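Local structure of phage-related protein (Bordetella bronchiseptica RB50, 3BJQ) at residues D78-V83 with Y265-E270; M212-A215 with E221-V224; T226-T231 with F237-G242; V277-N282 with S286-V291. The protein probably serves as the major capsid protein of a phage or prophage, its copies packing side by side into a head shell. All blocks are in the same frame, centred on the assembly; numbering follows the deposited sequence.

Interaction 1: residues D78-V83 with Y265-E270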
# COMPACT_ATOMS: atom_id res chain seq x y z
N ASP E 78 -20.09 47.31 -5.18
CA ASP E 78 -21.49 47.07 -4.84
C ASP E 78 -21.62 45.87 -3.92
O ASP E 78 -20.80 44.98 -3.94
CB ASP E 78 -22.32 46.82 -6.12
CG ASP E 78 -22.50 48.08 -6.96
OD1 ASP E 78 -22.11 49.15 -6.49
OD2 ASP E 78 -23.06 47.99 -8.07
N PRO E 79 -22.66 45.87 -3.09
CA PRO E 79 -22.82 44.77 -2.18
C PRO E 79 -23.32 43.54 -2.90
O PRO E 79 -23.93 43.64 -3.96
CB PRO E 79 -23.90 45.27 -1.22
CG PRO E 79 -24.70 46.19 -2.03
CD PRO E 79 -23.74 46.86 -2.94
N TYR E 80 -23.01 42.39 -2.33
CA TYR E 80 -23.52 41.12 -2.83
C TYR E 80 -24.19 40.42 -1.68
O TYR E 80 -23.87 40.66 -0.51
CB TYR E 80 -22.40 40.23 -3.39
CG TYR E 80 -21.54 39.52 -2.36
CD1 TYR E 80 -21.96 38.34 -1.75
CD2 TYR E 80 -20.28 40.00 -2.05
CE1 TYR E 80 -21.15 37.68 -0.85
CE2 TYR E 80 -19.47 39.36 -1.13
CZ TYR E 80 -19.91 38.20 -0.54
OH TYR E 80 -19.10 37.58 0.36
N SER E 81 -25.10 39.50 -2.01
CA SER E 81 -25.77 38.73 -1.00
C SER E 81 -26.04 37.33 -1.52
O SER E 81 -26.72 37.14 -2.54
CB SER E 81 -27.06 39.42 -0.54
OG SER E 81 -27.68 38.67 0.49
N ILE E 82 -25.49 36.35 -0.82
CA ILE E 82 -25.70 34.96 -1.18
C ILE E 82 -26.88 34.54 -0.32
O ILE E 82 -26.82 34.62 0.91
CB ILE E 82 -24.45 34.11 -0.88
CG1 ILE E 82 -23.32 34.51 -1.82
CG2 ILE E 82 -24.78 32.61 -1.00
CD1 ILE E 82 -21.96 33.98 -1.43
N VAL E 83 -27.97 34.13 -0.97
CA VAL E 83 -29.16 33.69 -0.24
C VAL E 83 -29.03 32.19 0.04
O VAL E 83 -28.80 31.40 -0.89
CB VAL E 83 -30.48 34.00 -1.02
CG1 VAL E 83 -31.70 33.32 -0.37
CG2 VAL E 83 -30.72 35.51 -1.07
N TYR E 265 -17.35 36.51 -11.50
CA TYR E 265 -17.15 35.30 -10.72
C TYR E 265 -18.48 34.85 -10.16
O TYR E 265 -19.37 35.66 -9.97
CB TYR E 265 -16.23 35.58 -9.51
CG TYR E 265 -14.80 35.79 -9.92
CD1 TYR E 265 -14.03 34.71 -10.33
CD2 TYR E 265 -14.23 37.06 -9.94
CE1 TYR E 265 -12.71 34.89 -10.75
CE2 TYR E 265 -12.90 37.26 -10.36
CZ TYR E 265 -12.16 36.18 -10.76
OH TYR E 265 -10.85 36.36 -11.18
N THR E 266 -18.59 33.56 -9.90
CA THR E 266 -19.67 33.02 -9.09
C THR E 266 -19.10 32.97 -7.65
O THR E 266 -18.25 32.15 -7.33
CB THR E 266 -20.21 31.64 -9.62
OG1 THR E 266 -20.84 31.81 -10.91
CG2 THR E 266 -21.20 31.03 -8.66
N TYR E 267 -19.51 33.91 -6.82
CA TYR E 267 -19.10 33.95 -5.41
C TYR E 267 -19.77 32.75 -4.77
O TYR E 267 -21.00 32.66 -4.78
CB TYR E 267 -19.58 35.27 -4.75
CG TYR E 267 -18.66 36.47 -4.97
CD1 TYR E 267 -17.89 36.59 -6.13
CD2 TYR E 267 -18.58 37.48 -4.05
CE1 TYR E 267 -17.06 37.67 -6.35
CE2 TYR E 267 -17.75 38.59 -4.27
CZ TYR E 267 -16.98 38.66 -5.40
OH TYR E 267 -16.16 39.74 -5.61
N GLN E 268 -18.98 31.81 -4.24
CA GLN E 268 -19.53 30.57 -3.74
C GLN E 268 -18.96 30.23 -2.40
O GLN E 268 -17.76 30.27 -2.21
CB GLN E 268 -19.27 29.41 -4.71
CG GLN E 268 -20.01 28.14 -4.32
CD GLN E 268 -20.30 27.24 -5.50
OE1 GLN E 268 -20.99 27.64 -6.43
NE2 GLN E 268 -19.78 26.01 -5.46
N ILE E 269 -19.82 29.87 -1.46
CA ILE E 269 -19.33 29.55 -0.12
C ILE E 269 -18.32 28.41 -0.18
O ILE E 269 -18.55 27.40 -0.83
CB ILE E 269 -20.47 29.19 0.84
CG1 ILE E 269 -21.40 30.39 1.01
CG2 ILE E 269 -19.90 28.75 2.16
CD1 ILE E 269 -20.73 31.66 1.60
N GLU E 270 -17.20 28.57 0.52
CA GLU E 270 -16.11 27.59 0.46
C GLU E 270 -16.60 26.20 0.87
O GLU E 270 -17.31 26.05 1.85
CB GLU E 270 -14.95 28.03 1.36
CG GLU E 270 -13.65 27.27 1.12
CD GLU E 270 -12.49 27.78 1.98
OE1 GLU E 270 -12.72 28.59 2.93
OE2 GLU E 270 -11.33 27.36 1.71
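Y80 and Y267 meet as a T-shaped aromatic pair, in which the edge of Y267 is the bump and the face of Y80 the surface it meets. Y267 CD2 stands 3.5 Å above the plane of the Y80 ring, over the centre, with the planes turned 77° apart. Next to it along the same edge, Y267 CE2 is 3.6 Å from Y80 CD2. With Y80 CG set between the backbone N and the carbonyl carbon (chi1 77°), the ring offers its broad face to the incoming edge. The far ends of both rings are tied elsewhere, Y80 OH to Q42 O and Y267 OH to L48 N, which helps keep the two rings in position.

A second bump comes from I82. Its extended side chain pushes CD1 into the hollow between the Y267 backbone and I269, 3.7 Å from Y267 O and 4.0 Å from I269 CD1. A bend at chi2 (-61°) turns the end of I269 toward it, while V40 and Y43 pack against I82 from other parts of the chain.

No hydrogen bond crosses the contact, and I82 and Y267 keep their CA atoms 7.9 Å apart. The end of strand 75-81 and the residue after it thus pack through side chains on strand 264-269, as layers do in a beta sandwich, laying the two-stranded antiparallel sheet of 44-49 and 75-81 on that strand. This is consistent with the base of the extended loop in HK97-like capsid proteins.

Interaction 2: residues M212-A215 with E221-V224; sequences MLKA and EIVV
L213 and K214, on helix 210-217, rest on I222 at the start of strand 221-230. This is the last leg of a beta-alpha-beta crossover: the chain leaves strand 179-183, passes through helices and returns to lie parallel beside that strand.

Along the helix, M212, present as selenomethionine, turns its side chain from the strand and packs on E206 of a neighbouring subunit. L213 comes next and points at the strand. Its CB is 3.5 Å from I222 CD1, slightly closer than carbons usually pack, so the fit of helix on sheet is tight here. Farther out, the leucine leans on L182 and I208, and I222 also touches L182 and I210, which makes this corner part of the apolar layer between helix and sheet.

K214 follows, and the same isoleucine methyl reaches its backbone, with I222 CD1 3.5 Å from K214 N. The extended side chain of I222 (chi2 -175°) carries that methyl out to the helix. The aliphatic part of the lysine lies obliquely across the isoleucine, K214 CG being 3.6 Å from I222 CG1. A215, next along, packs on S207 of the neighbouring subunit.

No direct hydrogen bond joins the two segments. The lysine chain bends at chi3 (53°), and its ammonium end shares a water with the strand: water 1 accepts from I222 N at 3.3 Å and, more weakly, from K214 NZ at 3.3 Å.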
# COMPACT_ATOMS: atom_id res chain seq x y z
N MSE E 212 -14.85 27.51 -37.09
CA MSE E 212 -14.55 28.49 -38.15
C MSE E 212 -14.60 29.90 -37.59
O MSE E 212 -13.73 30.70 -37.90
CB MSE E 212 -15.51 28.43 -39.34
CG MSE E 212 -15.41 27.18 -40.20
SE MSE E 212 -16.67 27.23 -41.69
CE MSE E 212 -17.06 25.40 -41.68
N LEU E 213 -15.62 30.19 -36.77
CA LEU E 213 -15.76 31.50 -36.16
C LEU E 213 -14.63 31.82 -35.19
O LEU E 213 -14.22 32.97 -35.09
CB LEU E 213 -17.10 31.64 -35.44
CG LEU E 213 -18.35 31.71 -36.33
CD1 LEU E 213 -19.57 31.89 -35.48
CD2 LEU E 213 -18.20 32.83 -37.33
N LYS E 214 -14.14 30.82 -34.47
CA LYS E 214 -12.98 31.01 -33.56
C LYS E 214 -11.76 31.46 -34.34
O LYS E 214 -11.05 32.37 -33.93
CB LYS E 214 -12.60 29.70 -32.86
CG LYS E 214 -13.49 29.36 -31.70
CD LYS E 214 -13.29 27.91 -31.26
CE LYS E 214 -11.84 27.57 -31.01
NZ LYS E 214 -11.78 26.24 -30.32
N ALA E 215 -11.49 30.77 -35.44
CA ALA E 215 -10.33 31.12 -36.28
C ALA E 215 -10.51 32.46 -37.00
O ALA E 215 -9.57 33.25 -37.13
CB ALA E 215 -10.07 30.04 -37.30
N GLU E 221 -12.24 30.98 -27.10
CA GLU E 221 -13.33 30.06 -26.88
C GLU E 221 -14.66 30.72 -27.20
O GLU E 221 -14.89 31.86 -26.80
CB GLU E 221 -13.29 29.60 -25.44
CG GLU E 221 -14.34 28.54 -25.09
CD GLU E 221 -14.05 27.83 -23.78
OE1 GLU E 221 -13.17 28.31 -23.02
OE2 GLU E 221 -14.72 26.81 -23.51
N ILE E 222 -15.50 30.01 -27.93
CA ILE E 222 -16.86 30.45 -28.23
C ILE E 222 -17.78 29.51 -27.47
O ILE E 222 -17.63 28.29 -27.60
CB ILE E 222 -17.17 30.38 -29.76
CG1 ILE E 222 -16.28 31.36 -30.51
CG2 ILE E 222 -18.70 30.67 -30.04
CD1 ILE E 222 -16.58 31.47 -32.03
N VAL E 223 -18.68 30.06 -26.68
CA VAL E 223 -19.68 29.27 -25.95
C VAL E 223 -21.06 29.66 -26.48
O VAL E 223 -21.29 30.82 -26.83
CB VAL E 223 -19.52 29.42 -24.42
CG1 VAL E 223 -18.12 28.96 -23.99
CG2 VAL E 223 -19.78 30.84 -23.95
N VAL E 224 -21.95 28.68 -26.60
CA VAL E 224 -23.28 28.90 -27.14
C VAL E 224 -24.34 28.84 -26.05
O VAL E 224 -24.44 27.85 -25.33
CB VAL E 224 -23.64 27.88 -28.22
CG1 VAL E 224 -24.99 28.25 -28.85
CG2 VAL E 224 -22.52 27.81 -29.29
O HOH W 1 -14.51 26.95 -28.62

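Interaction 3: residues T226-T231 with F237-G242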
# COMPACT_ATOMS: atom_id res chain seq x y z
N THR E 226 -27.62 28.02 -25.12
CA THR E 226 -28.70 27.16 -25.61
C THR E 226 -29.88 26.98 -24.64
O THR E 226 -30.98 26.65 -25.07
CB THR E 226 -28.15 25.78 -26.01
OG1 THR E 226 -27.45 25.22 -24.91
CG2 THR E 226 -27.17 25.88 -27.22
N ALA E 227 -29.65 27.18 -23.34
CA ALA E 227 -30.65 26.88 -22.31
C ALA E 227 -31.93 27.65 -22.57
O ALA E 227 -31.89 28.78 -23.04
CB ALA E 227 -30.12 27.15 -20.89
N ARG E 228 -33.05 27.01 -22.27
CA ARG E 228 -34.36 27.59 -22.38
C ARG E 228 -35.11 27.37 -21.11
O ARG E 228 -34.78 26.47 -20.33
CB ARG E 228 -35.12 26.94 -23.54
CG ARG E 228 -34.40 27.09 -24.87
CD ARG E 228 -35.34 27.34 -26.00
NE ARG E 228 -35.71 26.14 -26.71
CZ ARG E 228 -36.72 26.07 -27.58
NH1 ARG E 228 -37.49 27.12 -27.83
NH2 ARG E 228 -36.97 24.92 -28.18
N VAL E 229 -36.10 28.24 -20.88
CA VAL E 229 -36.96 28.13 -19.72
C VAL E 229 -38.37 28.34 -20.16
O VAL E 229 -38.63 29.05 -21.13
CB VAL E 229 -36.62 29.15 -18.60
CG1 VAL E 229 -35.40 28.67 -17.79
CG2 VAL E 229 -36.40 30.52 -19.18
N ALA E 230 -39.29 27.68 -19.45
CA ALA E 230 -40.70 27.78 -19.74
C ALA E 230 -41.13 29.21 -19.48
O ALA E 230 -40.73 29.80 -18.48
CB ALA E 230 -41.50 26.81 -18.86
N THR E 231 -41.89 29.77 -20.42
CA THR E 231 -42.44 31.12 -20.27
C THR E 231 -43.96 31.02 -20.08
O THR E 231 -44.63 31.98 -19.68
CB THR E 231 -42.07 32.05 -21.47
OG1 THR E 231 -42.30 31.39 -22.72
CG2 THR E 231 -40.61 32.44 -21.41
N PHE E 237 -41.40 28.21 -24.56
CA PHE E 237 -40.09 28.33 -23.88
C PHE E 237 -39.29 29.58 -24.29
O PHE E 237 -39.32 29.95 -25.45
CB PHE E 237 -39.25 27.09 -24.20
CG PHE E 237 -39.84 25.81 -23.68
CD1 PHE E 237 -39.58 25.40 -22.38
CD2 PHE E 237 -40.68 25.04 -24.48
CE1 PHE E 237 -40.15 24.24 -21.89
CE2 PHE E 237 -41.25 23.87 -23.99
CZ PHE E 237 -40.98 23.47 -22.70
N GLY E 238 -38.61 30.23 -23.34
CA GLY E 238 -37.77 31.41 -23.65
C GLY E 238 -36.29 31.10 -23.55
O GLY E 238 -35.85 30.37 -22.64
N ASP E 239 -35.49 31.67 -24.45
CA ASP E 239 -34.04 31.48 -24.43
C ASP E 239 -33.43 32.26 -23.29
O ASP E 239 -33.60 33.48 -23.23
CB ASP E 239 -33.39 31.95 -25.73
CG ASP E 239 -33.85 31.17 -26.96
OD1 ASP E 239 -34.43 30.10 -26.81
OD2 ASP E 239 -33.63 31.62 -28.10
N VAL E 240 -32.68 31.58 -22.43
CA VAL E 240 -32.06 32.22 -21.27
C VAL E 240 -31.08 33.33 -21.73
O VAL E 240 -30.97 34.38 -21.11
CB VAL E 240 -31.36 31.15 -20.38
CG1 VAL E 240 -30.58 31.79 -19.22
CG2 VAL E 240 -32.37 30.11 -19.86
N TRP E 241 -30.36 33.08 -22.83
CA TRP E 241 -29.35 34.03 -23.31
C TRP E 241 -29.89 34.95 -24.41
O TRP E 241 -29.12 35.63 -25.12
CB TRP E 241 -28.09 33.26 -23.76
CG TRP E 241 -27.50 32.57 -22.63
CD1 TRP E 241 -27.75 31.29 -22.24
CD2 TRP E 241 -26.59 33.11 -21.66
NE1 TRP E 241 -27.08 31.01 -21.09
CE2 TRP E 241 -26.34 32.10 -20.71
CE3 TRP E 241 -25.97 34.36 -21.50
CZ2 TRP E 241 -25.46 32.27 -19.63
CZ3 TRP E 241 -25.09 34.54 -20.42
CH2 TRP E 241 -24.86 33.50 -19.50
N GLY E 242 -31.22 34.97 -24.54
CA GLY E 242 -31.92 35.87 -25.41
C GLY E 242 -31.43 35.83 -26.84
O GLY E 242 -30.95 34.78 -27.29
O HOH W 2 -30.41 30.68 -24.50
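V229 and G238 form the hydrogen-bonded pair at the middle of an antiparallel beta hairpin. V229 N donates to G238 O over 2.8 Å; the return bond from G238 N to V229 O is modelled unusually short, and its exact length is doubtful. Beyond the regular pairing, V240 N donates to A227 O at 3.0 Å, almost straight at the hydrogen (169°) although the donor is tilted 33° from the carbonyl plane. A227 O also accepts from water 2, which in turn accepts from W241 N, so this one carbonyl is gripped twice. There the chain enters a type I turn from D239 to G242, closed by G242 N to D239 O.

R228 and D239 run side by side without a salt bridge: R228 NE is 4.2 Å from D239 OD1, and the carboxylate pairs with K185 and R184. The guanidinium of R228 has F237 CB over one face.

Among apolar contacts, V240 CG2 is a small wedge, 3.9 Å from A227 CB and 3.9 Å from V229 CG1. At the far end the F237 ring lies by the backbone of A230, with F237 CD1 3.7 Å from A230 CA.

Within the chain, strand 237-239 is the outermost strand of a six-stranded mixed sheet, and strand 179-183 flanks 221-230 on its other side. Helix 105-131 reaches the turn through E124 and A128, while the backbone of A230 hydrogen-bonds to another subunit.

Interaction 4: residues V277-N282 with S286-V291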
# COMPACT_ATOMS: atom_id res chain seq x y z
N VAL E 277 -25.59 14.00 5.61
CA VAL E 277 -26.00 12.63 5.89
C VAL E 277 -27.53 12.58 5.85
O VAL E 277 -28.19 13.56 6.23
CB VAL E 277 -25.49 12.16 7.27
CG1 VAL E 277 -23.98 12.05 7.28
CG2 VAL E 277 -25.97 13.09 8.39
N PRO E 278 -28.11 11.50 5.29
CA PRO E 278 -29.57 11.48 5.17
C PRO E 278 -30.29 11.26 6.48
O PRO E 278 -29.71 10.72 7.42
CB PRO E 278 -29.83 10.27 4.27
CG PRO E 278 -28.64 9.39 4.44
CD PRO E 278 -27.48 10.31 4.70
N TYR E 279 -31.56 11.65 6.51
CA TYR E 279 -32.46 11.30 7.58
C TYR E 279 -33.70 10.67 6.96
O TYR E 279 -33.99 10.88 5.79
CB TYR E 279 -32.81 12.52 8.46
CG TYR E 279 -33.65 13.61 7.81
CD1 TYR E 279 -35.04 13.55 7.80
CD2 TYR E 279 -33.04 14.72 7.25
CE1 TYR E 279 -35.81 14.56 7.21
CE2 TYR E 279 -33.78 15.73 6.65
CZ TYR E 279 -35.16 15.65 6.63
OH TYR E 279 -35.87 16.67 6.01
N TRP E 280 -34.40 9.87 7.74
CA TRP E 280 -35.62 9.21 7.29
C TRP E 280 -36.78 10.11 7.56
O TRP E 280 -36.99 10.52 8.70
CB TRP E 280 -35.82 7.87 8.01
CG TRP E 280 -37.15 7.23 7.74
CD1 TRP E 280 -38.19 7.08 8.63
CD2 TRP E 280 -37.61 6.70 6.49
NE1 TRP E 280 -39.26 6.48 8.00
CE2 TRP E 280 -38.92 6.22 6.70
CE3 TRP E 280 -37.02 6.55 5.23
CZ2 TRP E 280 -39.67 5.63 5.67
CZ3 TRP E 280 -37.77 5.95 4.22
CH2 TRP E 280 -39.07 5.50 4.45
N ASP E 281 -37.56 10.41 6.53
CA ASP E 281 -38.75 11.20 6.69
C ASP E 281 -39.95 10.27 6.59
O ASP E 281 -40.32 9.82 5.50
CB ASP E 281 -38.79 12.28 5.61
CG ASP E 281 -40.01 13.15 5.71
OD1 ASP E 281 -40.96 12.75 6.40
OD2 ASP E 281 -40.04 14.24 5.10
N ASN E 282 -40.58 10.00 7.73
CA ASN E 282 -41.67 9.05 7.79
C ASN E 282 -42.94 9.52 7.10
O ASN E 282 -43.73 8.70 6.62
CB ASN E 282 -41.94 8.69 9.25
CG ASN E 282 -42.74 7.44 9.38
OD1 ASN E 282 -42.26 6.34 9.09
ND2 ASN E 282 -43.97 7.59 9.83
N SER E 286 -39.45 8.60 2.71
CA SER E 286 -38.27 8.86 1.93
C SER E 286 -37.07 9.16 2.83
O SER E 286 -37.23 9.65 3.95
CB SER E 286 -38.51 10.09 1.04
OG SER E 286 -39.43 9.84 0.01
N TRP E 287 -35.88 8.84 2.33
CA TRP E 287 -34.64 9.29 2.95
C TRP E 287 -34.29 10.63 2.31
O TRP E 287 -34.36 10.75 1.10
CB TRP E 287 -33.49 8.31 2.72
CG TRP E 287 -33.63 7.09 3.52
CD1 TRP E 287 -34.27 5.95 3.15
CD2 TRP E 287 -33.14 6.87 4.85
NE1 TRP E 287 -34.20 5.02 4.16
CE2 TRP E 287 -33.50 5.55 5.21
CE3 TRP E 287 -32.39 7.64 5.75
CZ2 TRP E 287 -33.18 5.01 6.45
CZ3 TRP E 287 -32.05 7.08 6.97
CH2 TRP E 287 -32.46 5.78 7.32
N ILE E 288 -33.91 11.61 3.13
CA ILE E 288 -33.71 12.99 2.71
C ILE E 288 -32.27 13.45 2.92
O ILE E 288 -31.75 13.41 4.03
CB ILE E 288 -34.64 13.95 3.52
CG1 ILE E 288 -36.09 13.53 3.40
CG2 ILE E 288 -34.50 15.40 3.07
CD1 ILE E 288 -36.62 13.60 2.02
N TYR E 289 -31.63 13.91 1.84
CA TYR E 289 -30.27 14.48 1.91
C TYR E 289 -30.34 15.97 1.68
O TYR E 289 -30.73 16.42 0.60
CB TYR E 289 -29.35 13.90 0.86
CG TYR E 289 -29.22 12.42 0.83
CD1 TYR E 289 -30.23 11.64 0.28
CD2 TYR E 289 -28.06 11.79 1.26
CE1 TYR E 289 -30.12 10.28 0.21
CE2 TYR E 289 -27.93 10.42 1.17
CZ TYR E 289 -28.97 9.67 0.64
OH TYR E 289 -28.89 8.30 0.55
N GLY E 290 -29.91 16.74 2.67
CA GLY E 290 -29.82 18.17 2.54
C GLY E 290 -28.66 18.46 1.61
O GLY E 290 -27.58 17.90 1.78
N VAL E 291 -28.91 19.31 0.63
CA VAL E 291 -27.89 19.69 -0.36
C VAL E 291 -27.76 21.23 -0.37
O VAL E 291 -28.75 21.96 -0.50
CB VAL E 291 -28.25 19.21 -1.76
CG1 VAL E 291 -27.13 19.58 -2.75
CG2 VAL E 291 -28.52 17.72 -1.74
O HOH W 3 -30.00 15.24 5.29
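W280 and W287 lie opposite one another as a non-hydrogen-bonded pair in an antiparallel hairpin. From its CB outward, W280 first lies over W287: CB stands 3.9 Å from the centroid of the six-membered ring of W287, only 8° off its normal. With CG anti to the backbone N (chi1 172°), the indole then runs along the neighbouring strand. Its CE3 touches W287 NE1 at 3.4 Å and S286 O at 3.4 Å, and CZ3 passes 3.5 Å from S286 N, which lies over one face of the ring. On the other branch, W280 NE1 donates to N282 OD1 at 3.2 Å, nearly in the indole plane and on a lone pair of the amide oxygen.

Two more CH-pi contacts follow: P278 CB lies over the Y289 ring, and on the sheet face opposite the tryptophans I288 CB lies over the Y279 ring. Backbone bonds join Y279 with I288 and D281 with S286 in both directions, and water 3 links V277 O, I288 O and G290 N.

Strand 87-92 pairs with the other edge of strand 286-299, while Y289 and V291 reach helix 105-131. Two other subunits close in, one packing Q9 on W280, the other forming a salt bridge from R70 to D281.

In the fold
From the N terminus, interaction 1 opens at residues 78-83 and closes only at 265-270, bringing the two-stranded sheet of 44-49 and 75-81 onto strand 264-269. The long excursion between them contains interactions 2 and 3, one after the other and without crossing. Interaction 2 sets helix 210-217 on strand 221-230; interaction 3 pairs the later part of that strand with 237-239, so both serve the six-stranded sheet. Interaction 4 follows interaction 1 in series and folds 274-281 back on 286-299, whose sheet also includes 264-269. Its centre lies about 44 Å from that of interaction 2, on the opposite side of the chain's centre.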